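Long-range contact in cytoplasmic export protein 1 (PDB 3VWA), which binds tRNA and serves in the nuclear tRNA export machinery, where it may pass aminoacylated tRNAs from export receptors to the translation machinery: residues K374-I386 with T403-Q415. Residues are numbered along the deposited sequence; the frame is centred on the assembly and turned at random.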
ATOM      1  N   LYS A 374       0.902  16.405  -8.932  1.00 35.56           N
ATOM      2  CA  LYS A 374       0.272  17.734  -9.010  1.00 34.17           C
ATOM      3  C   LYS A 374      -0.308  18.089 -10.383  1.00 35.36           C
ATOM      4  O   LYS A 374      -1.458  18.569 -10.488  1.00 34.56           O
ATOM      5  CB  LYS A 374       1.251  18.804  -8.473  1.00 39.70           C
ATOM      6  CG  LYS A 374       1.681  18.481  -7.028  1.00 45.26           C
ATOM      7  CD  LYS A 374       2.518  19.560  -6.341  1.00 47.41           C
ATOM      8  CE  LYS A 374       2.451  19.435  -4.814  1.00 50.93           C
ATOM      9  NZ  LYS A 374       3.140  20.533  -4.065  1.00 48.78           N
ATOM     10  N   SER A 375       0.440  17.799 -11.436  1.00 36.12           N
ATOM     11  CA  SER A 375      -0.059  18.019 -12.788  1.00 41.57           C
ATOM     12  C   SER A 375      -1.270  17.146 -13.082  1.00 41.50           C
ATOM     13  O   SER A 375      -2.233  17.590 -13.717  1.00 37.28           O
ATOM     14  CB  SER A 375       1.065  17.836 -13.839  1.00 46.37           C
ATOM     15  OG  SER A 375       0.998  16.563 -14.495  1.00 52.24           O
ATOM     16  N   GLU A 376      -1.247  15.902 -12.614  1.00 43.59           N
ATOM     17  CA  GLU A 376      -2.410  15.013 -12.789  1.00 38.80           C
ATOM     18  C   GLU A 376      -3.604  15.506 -11.950  1.00 36.08           C
ATOM     19  O   GLU A 376      -4.767  15.534 -12.405  1.00 31.77           O
ATOM     20  CB  GLU A 376      -2.048  13.596 -12.340  1.00 43.91           C
ATOM     21  CG  GLU A 376      -1.076  12.860 -13.246  1.00 47.13           C
ATOM     22  CD  GLU A 376      -1.145  11.359 -13.019  1.00 50.93           C
ATOM     23  OE1 GLU A 376      -0.582  10.898 -11.991  1.00 50.23           O
ATOM     24  OE2 GLU A 376      -1.777  10.652 -13.854  1.00 49.37           O
ATOM     25  N   ILE A 377      -3.324  15.920 -10.720  1.00 34.69           N
ATOM     26  CA  ILE A 377      -4.413  16.438  -9.887  1.00 34.61           C
ATOM     27  C   ILE A 377      -5.105  17.657 -10.517  1.00 33.45           C
ATOM     28  O   ILE A 377      -6.348  17.740 -10.615  1.00 31.96           O
ATOM     29  CB  ILE A 377      -3.941  16.766  -8.468  1.00 33.46           C
ATOM     30  CG1 ILE A 377      -3.875  15.482  -7.653  1.00 36.46           C
ATOM     31  CG2 ILE A 377      -4.959  17.669  -7.788  1.00 28.76           C
ATOM     32  CD1 ILE A 377      -2.612  15.390  -6.858  1.00 42.38           C
ATOM     33  N   SER A 378      -4.279  18.583 -10.968  1.00 33.77           N
ATOM     34  CA  SER A 378      -4.749  19.820 -11.529  1.00 33.82           C
ATOM     35  C   SER A 378      -5.427  19.531 -12.863  1.00 35.90           C
ATOM     36  O   SER A 378      -6.509  20.036 -13.176  1.00 35.53           O
ATOM     37  CB  SER A 378      -3.558  20.743 -11.686  1.00 30.72           C
ATOM     38  OG  SER A 378      -3.772  21.624 -12.770  1.00 33.37           O
ATOM     39  N   SER A 379      -4.798  18.651 -13.616  1.00 36.34           N
ATOM     40  CA  SER A 379      -5.199  18.395 -14.979  1.00 41.36           C
ATOM     41  C   SER A 379      -6.426  17.504 -15.069  1.00 43.26           C
ATOM     42  O   SER A 379      -7.353  17.814 -15.802  1.00 39.72           O
ATOM     43  CB  SER A 379      -4.032  17.770 -15.745  1.00 44.85           C
ATOM     44  OG  SER A 379      -4.460  17.343 -17.003  1.00 55.86           O
ATOM     45  N   ARG A 380      -6.446  16.420 -14.292  1.00 39.53           N
ATOM     46  CA  ARG A 380      -7.495  15.427 -14.438  1.00 38.73           C
ATOM     47  C   ARG A 380      -8.489  15.372 -13.262  1.00 36.27           C
ATOM     48  O   ARG A 380      -9.579  14.854 -13.427  1.00 34.71           O
ATOM     49  CB  ARG A 380      -6.866  14.035 -14.633  1.00 39.10           C
ATOM     50  CG  ARG A 380      -5.599  14.008 -15.481  1.00 37.03           C
ATOM     51  CD  ARG A 380      -4.996  12.595 -15.578  1.00 41.43           C
ATOM     52  NE  ARG A 380      -5.921  11.646 -16.235  1.00 40.58           N
ATOM     53  CZ  ARG A 380      -5.874  10.312 -16.161  1.00 42.20           C
ATOM     54  NH1 ARG A 380      -4.912   9.677 -15.468  1.00 38.84           N
ATOM     55  NH2 ARG A 380      -6.817   9.604 -16.783  1.00 37.08           N
ATOM     56  N   ILE A 381      -8.117  15.890 -12.088  1.00 34.38           N
ATOM     57  CA  ILE A 381      -8.928  15.703 -10.888  1.00 32.59           C
ATOM     58  C   ILE A 381      -9.717  16.943 -10.510  1.00 33.69           C
ATOM     59  O   ILE A 381     -10.916  16.849 -10.269  1.00 32.06           O
ATOM     60  CB  ILE A 381      -8.098  15.211  -9.688  1.00 33.14           C
ATOM     61  CG1 ILE A 381      -7.342  13.921 -10.060  1.00 30.34           C
ATOM     62  CG2 ILE A 381      -8.967  15.075  -8.417  1.00 33.41           C
ATOM     63  CD1 ILE A 381      -8.218  12.747 -10.424  1.00 30.04           C
ATOM     64  N   TYR A 382      -9.048  18.102 -10.490  1.00 29.42           N
ATOM     65  CA  TYR A 382      -9.654  19.329 -10.022  1.00 28.42           C
ATOM     66  C   TYR A 382     -10.930  19.707 -10.761  1.00 30.86           C
ATOM     67  O   TYR A 382     -11.915  20.050 -10.128  1.00 30.43           O
ATOM     68  CB  TYR A 382      -8.649  20.500 -10.120  1.00 26.35           C
ATOM     69  CG  TYR A 382      -9.199  21.814  -9.633  1.00 27.29           C
ATOM     70  CD1 TYR A 382      -9.392  22.003  -8.279  1.00 29.25           C
ATOM     71  CD2 TYR A 382      -9.543  22.858 -10.507  1.00 27.99           C
ATOM     72  CE1 TYR A 382      -9.896  23.170  -7.777  1.00 26.72           C
ATOM     73  CE2 TYR A 382     -10.051  24.058  -9.998  1.00 29.09           C
ATOM     74  CZ  TYR A 382     -10.204  24.185  -8.602  1.00 29.78           C
ATOM     75  OH  TYR A 382     -10.675  25.294  -7.933  1.00 30.75           O
ATOM     76  N   PRO A 383     -10.918  19.671 -12.108  1.00 32.72           N
ATOM     77  CA  PRO A 383     -12.101  20.141 -12.818  1.00 33.74           C
ATOM     78  C   PRO A 383     -13.365  19.384 -12.395  1.00 33.81           C
ATOM     79  O   PRO A 383     -14.441  19.944 -12.453  1.00 36.09           O
ATOM     80  CB  PRO A 383     -11.752  19.855 -14.294  1.00 36.62           C
ATOM     81  CG  PRO A 383     -10.252  19.927 -14.309  1.00 37.14           C
ATOM     82  CD  PRO A 383      -9.879  19.218 -13.038  1.00 30.88           C
ATOM     83  N   HIS A 384     -13.253  18.135 -11.970  1.00 33.04           N
ATOM     84  CA  HIS A 384     -14.460  17.410 -11.483  1.00 33.95           C
ATOM     85  C   HIS A 384     -14.630  17.666 -10.033  1.00 29.05           C
ATOM     86  O   HIS A 384     -15.748  17.854  -9.510  1.00 27.81           O
ATOM     87  CB  HIS A 384     -14.307  15.902 -11.740  1.00 39.37           C
ATOM     88  CG  HIS A 384     -14.041  15.567 -13.186  1.00 44.20           C
ATOM     89  ND1 HIS A 384     -12.881  15.023 -13.614  1.00 48.11           N
ATOM     90  CD2 HIS A 384     -14.831  15.746 -14.313  1.00 46.66           C
ATOM     91  CE1 HIS A 384     -12.936  14.851 -14.942  1.00 49.64           C
ATOM     92  NE2 HIS A 384     -14.127  15.294 -15.371  1.00 48.90           N
ATOM     93  N   PHE A 385     -13.502  17.688  -9.336  1.00 30.48           N
ATOM     94  CA  PHE A 385     -13.529  17.972  -7.931  1.00 29.75           C
ATOM     95  C   PHE A 385     -14.367  19.223  -7.627  1.00 34.12           C
ATOM     96  O   PHE A 385     -15.246  19.234  -6.746  1.00 32.26           O
ATOM     97  CB  PHE A 385     -12.106  18.127  -7.451  1.00 29.66           C
ATOM     98  CG  PHE A 385     -11.989  18.874  -6.160  1.00 28.71           C
ATOM     99  CD1 PHE A 385     -12.160  18.218  -4.930  1.00 28.48           C
ATOM    100  CD2 PHE A 385     -11.716  20.252  -6.172  1.00 28.73           C
ATOM    101  CE1 PHE A 385     -12.041  18.913  -3.730  1.00 24.73           C
ATOM    102  CE2 PHE A 385     -11.577  20.934  -4.979  1.00 26.17           C
ATOM    103  CZ  PHE A 385     -11.760  20.265  -3.772  1.00 26.46           C
ATOM    104  N   ILE A 386     -14.096  20.274  -8.386  1.00 31.95           N
ATOM    105  CA  ILE A 386     -14.612  21.606  -8.078  1.00 31.68           C
ATOM    106  C   ILE A 386     -16.092  21.774  -8.360  1.00 29.25           C
ATOM    107  O   ILE A 386     -16.752  22.541  -7.696  1.00 33.14           O
ATOM    108  CB  ILE A 386     -13.756  22.725  -8.806  1.00 26.27           C
ATOM    109  CG1 ILE A 386     -13.938  24.078  -8.121  1.00 26.99           C
ATOM    110  CG2 ILE A 386     -13.952  22.736 -10.320  1.00 26.41           C
ATOM    111  CD1 ILE A 386     -13.466  24.025  -6.680  1.00 26.85           C
ATOM    112  N   THR A 403     -12.395  21.263   1.517  1.00 26.59           N
ATOM    113  CA  THR A 403     -11.280  20.460   1.044  1.00 23.64           C
ATOM    114  C   THR A 403     -10.364  21.308   0.155  1.00 23.58           C
ATOM    115  O   THR A 403      -9.298  20.876  -0.182  1.00 23.94           O
ATOM    116  CB  THR A 403     -11.847  19.217   0.285  1.00 23.06           C
ATOM    117  OG1 THR A 403     -12.569  18.428   1.234  1.00 26.70           O
ATOM    118  CG2 THR A 403     -10.781  18.348  -0.323  1.00 23.30           C
ATOM    119  N   ILE A 404     -10.804  22.501  -0.243  1.00 22.65           N
ATOM    120  CA  ILE A 404     -10.085  23.327  -1.202  1.00 25.66           C
ATOM    121  C   ILE A 404      -8.664  23.645  -0.744  1.00 26.19           C
ATOM    122  O   ILE A 404      -7.728  23.583  -1.549  1.00 26.32           O
ATOM    123  CB  ILE A 404     -10.868  24.650  -1.486  1.00 24.10           C
ATOM    124  CG1 ILE A 404     -12.011  24.394  -2.476  1.00 26.85           C
ATOM    125  CG2 ILE A 404      -9.954  25.710  -2.082  1.00 24.06           C
ATOM    126  CD1 ILE A 404     -13.018  25.539  -2.580  1.00 25.35           C
ATOM    127  N   PRO A 405      -8.491  23.989   0.542  1.00 25.25           N
ATOM    128  CA  PRO A 405      -7.149  24.289   0.989  1.00 26.68           C
ATOM    129  C   PRO A 405      -6.129  23.157   0.802  1.00 30.26           C
ATOM    130  O   PRO A 405      -4.945  23.417   0.669  1.00 31.45           O
ATOM    131  CB  PRO A 405      -7.336  24.555   2.475  1.00 24.24           C
ATOM    132  CG  PRO A 405      -8.695  25.180   2.510  1.00 26.29           C
ATOM    133  CD  PRO A 405      -9.489  24.272   1.593  1.00 23.71           C
ATOM    134  N   CYS A 406      -6.560  21.913   0.839  1.00 32.75           N
ATOM    135  CA  CYS A 406      -5.610  20.784   0.733  1.00 33.19           C
ATOM    136  C   CYS A 406      -5.162  20.559  -0.717  1.00 32.47           C
ATOM    137  O   CYS A 406      -4.137  19.952  -0.987  1.00 37.55           O
ATOM    138  CB  CYS A 406      -6.286  19.498   1.216  1.00 36.56           C
ATOM    139  SG  CYS A 406      -7.254  19.605   2.739  1.00 47.94           S
ATOM    140  N   ILE A 407      -5.914  21.007  -1.693  1.00 31.08           N
ATOM    141  CA  ILE A 407      -5.405  20.713  -3.032  1.00 30.89           C
ATOM    142  C   ILE A 407      -4.886  21.927  -3.769  1.00 32.47           C
ATOM    143  O   ILE A 407      -4.330  21.843  -4.859  1.00 34.83           O
ATOM    144  CB  ILE A 407      -6.353  19.798  -3.890  1.00 31.85           C
ATOM    145  CG1 ILE A 407      -7.317  20.577  -4.740  1.00 30.88           C
ATOM    146  CG2 ILE A 407      -7.025  18.690  -3.035  1.00 33.67           C
ATOM    147  CD1 ILE A 407      -8.172  21.556  -3.987  1.00 33.25           C
ATOM    148  N   VAL A 408      -5.029  23.060  -3.130  1.00 30.68           N
ATOM    149  CA  VAL A 408      -4.712  24.309  -3.760  1.00 32.92           C
ATOM    150  C   VAL A 408      -3.249  24.396  -4.227  1.00 30.25           C
ATOM    151  O   VAL A 408      -2.926  25.089  -5.209  1.00 33.05           O
ATOM    152  CB  VAL A 408      -5.159  25.395  -2.782  1.00 32.61           C
ATOM    153  CG1 VAL A 408      -3.992  26.028  -2.091  1.00 36.41           C
ATOM    154  CG2 VAL A 408      -6.087  26.377  -3.444  1.00 34.96           C
ATOM    155  N   SER A 409      -2.347  23.660  -3.602  1.00 34.41           N
ATOM    156  CA  SER A 409      -0.917  23.764  -4.051  1.00 36.62           C
ATOM    157  C   SER A 409      -0.627  22.976  -5.319  1.00 37.73           C
ATOM    158  O   SER A 409       0.426  23.132  -5.951  1.00 40.89           O
ATOM    159  CB  SER A 409       0.075  23.437  -2.940  1.00 32.08           C
ATOM    160  OG  SER A 409       0.116  22.084  -2.621  1.00 31.36           O
ATOM    161  N   CYS A 410      -1.585  22.152  -5.720  1.00 33.01           N
ATOM    162  CA  CYS A 410      -1.534  21.553  -7.028  1.00 34.97           C
ATOM    163  C   CYS A 410      -1.910  22.453  -8.204  1.00 31.74           C
ATOM    164  O   CYS A 410      -1.596  22.094  -9.327  1.00 34.80           O
ATOM    165  CB  CYS A 410      -2.443  20.315  -7.072  1.00 33.29           C
ATOM    166  SG  CYS A 410      -1.992  19.038  -5.900  1.00 34.77           S
ATOM    167  N   LEU A 411      -2.630  23.558  -7.991  1.00 30.33           N
ATOM    168  CA  LEU A 411      -3.356  24.205  -9.139  1.00 31.82           C
ATOM    169  C   LEU A 411      -2.512  25.073 -10.041  1.00 36.91           C
ATOM    170  O   LEU A 411      -1.588  25.713  -9.550  1.00 34.13           O
ATOM    171  CB  LEU A 411      -4.541  25.037  -8.652  1.00 28.72           C
ATOM    172  CG  LEU A 411      -5.438  24.232  -7.715  1.00 28.21           C
ATOM    173  CD1 LEU A 411      -6.570  25.081  -7.145  1.00 27.88           C
ATOM    174  CD2 LEU A 411      -5.968  23.028  -8.482  1.00 29.34           C
ATOM    175  N   THR A 412      -2.845  25.137 -11.348  1.00 42.20           N
ATOM    176  CA  THR A 412      -2.189  26.139 -12.252  1.00 47.51           C
ATOM    177  C   THR A 412      -2.568  27.561 -11.826  1.00 46.95           C
ATOM    178  O   THR A 412      -3.424  27.749 -10.950  1.00 43.30           O
ATOM    179  CB  THR A 412      -2.512  25.963 -13.769  1.00 49.60           C
ATOM    180  OG1 THR A 412      -3.851  26.391 -14.055  1.00 50.83           O
ATOM    181  CG2 THR A 412      -2.327  24.519 -14.221  1.00 51.27           C
ATOM    182  N   GLU A 413      -1.942  28.552 -12.458  1.00 51.53           N
ATOM    183  CA  GLU A 413      -2.139  29.963 -12.101  1.00 52.69           C
ATOM    184  C   GLU A 413      -3.492  30.462 -12.527  1.00 42.76           C
ATOM    185  O   GLU A 413      -4.086  31.258 -11.841  1.00 46.08           O
ATOM    186  CB  GLU A 413      -1.043  30.875 -12.698  1.00 62.00           C
ATOM    187  CG  GLU A 413       0.324  30.759 -12.022  1.00 73.06           C
ATOM    188  CD  GLU A 413       1.066  29.479 -12.413  1.00 81.74           C
ATOM    189  OE1 GLU A 413       2.014  29.092 -11.694  1.00 82.71           O
ATOM    190  OE2 GLU A 413       0.694  28.846 -13.437  1.00 85.36           O
ATOM    191  N   ARG A 414      -3.955  30.014 -13.679  1.00 49.16           N
ATOM    192  CA  ARG A 414      -5.330  30.245 -14.083  1.00 50.34           C
ATOM    193  C   ARG A 414      -6.338  29.683 -13.051  1.00 46.76           C
ATOM    194  O   ARG A 414      -7.142  30.436 -12.508  1.00 44.20           O
ATOM    195  CB  ARG A 414      -5.582  29.677 -15.482  1.00 53.47           C
ATOM    196  CG  ARG A 414      -6.950  30.042 -16.032  1.00 54.27           C
ATOM    197  CD  ARG A 414      -6.940  30.262 -17.535  1.00 61.51           C
ATOM    198  NE  ARG A 414      -8.202  30.863 -17.993  1.00 59.75           N
ATOM    199  N   GLN A 415      -6.285  28.375 -12.797  1.00 42.52           N
ATOM    200  CA  GLN A 415      -7.132  27.712 -11.785  1.00 40.15           C
ATOM    201  C   GLN A 415      -7.248  28.453 -10.478  1.00 35.89           C
ATOM    202  O   GLN A 415      -8.339  28.707 -10.007  1.00 33.05           O
ATOM    203  CB  GLN A 415      -6.650  26.280 -11.486  1.00 42.62           C
ATOM    204  CG  GLN A 415      -7.186  25.268 -12.491  1.00 43.17           C
ATOM    205  CD  GLN A 415      -6.443  23.954 -12.444  1.00 36.05           C
ATOM    206  OE1 GLN A 415      -5.322  23.867 -11.946  1.00 35.31           O
ATOM    207  NE2 GLN A 415      -7.054  22.934 -12.988  1.00 39.16           N
TER
HETATM  208  O   HOH W   1       2.408  20.211  -0.976  1.00 58.21           O
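The carboxamide of Gln415 grips Ser378 at two points, clasping helix 374-386 to the N-terminal end of helix 413-427, in and just before the first HEAT repeat (381-419). Gln415 NE2 gives a hydrogen bond to Ser378 O (3.0 Å); the acceptor lies in the plane of the amide, while the donor sits 40° above the carbonyl plane of Ser378. Ser378 OG, held anti to its own backbone nitrogen (chi1 151°), returns a bond to Gln415 OE1 at 2.8 Å. That oxygen also accepts from Thr412 N, one of the two reciprocal bonds of a capping box with Thr412 at the N-cap; the other, from Gln415 N to Thr412 OG1, is weak. The amide is thus held at both ends, and an alanine at Gln415 would probably leave Ser378 OG and Thr412 N without their shared acceptor and weaken the start of helix 413-427.

Beside this polar clasp, the Tyr382 ring stands with its plane 67° from the Gln415 amide. Leu411 CD2 lies over one face, 3.8 Å from the ring centroid in a CH-pi contact, and Ile386 CB packs on the opposite face. Tyr382 OH is buried here with no polar partner. Farther along, Phe385 brings CE2 to within 3.6 Å of Ile407 CD1 and CE1 near the methyl of Thr403, whose hydroxyl bonds to Gln399 O. Toward the start of helix 374-386, Cys410 tucks its side chain between Lys374 and Ile377.

Leu362 and Leu365 of helix 355-368 extend the packing around Phe385, and Leu420 touches Tyr382, so the packing continues onto helix 355-368 and farther along helix 413-427. At the outer margin the extended Lys374 chain ends with NZ giving a hydrogen bond to a water at 3.2 Å, which is weakly bonded to Ser409 OG.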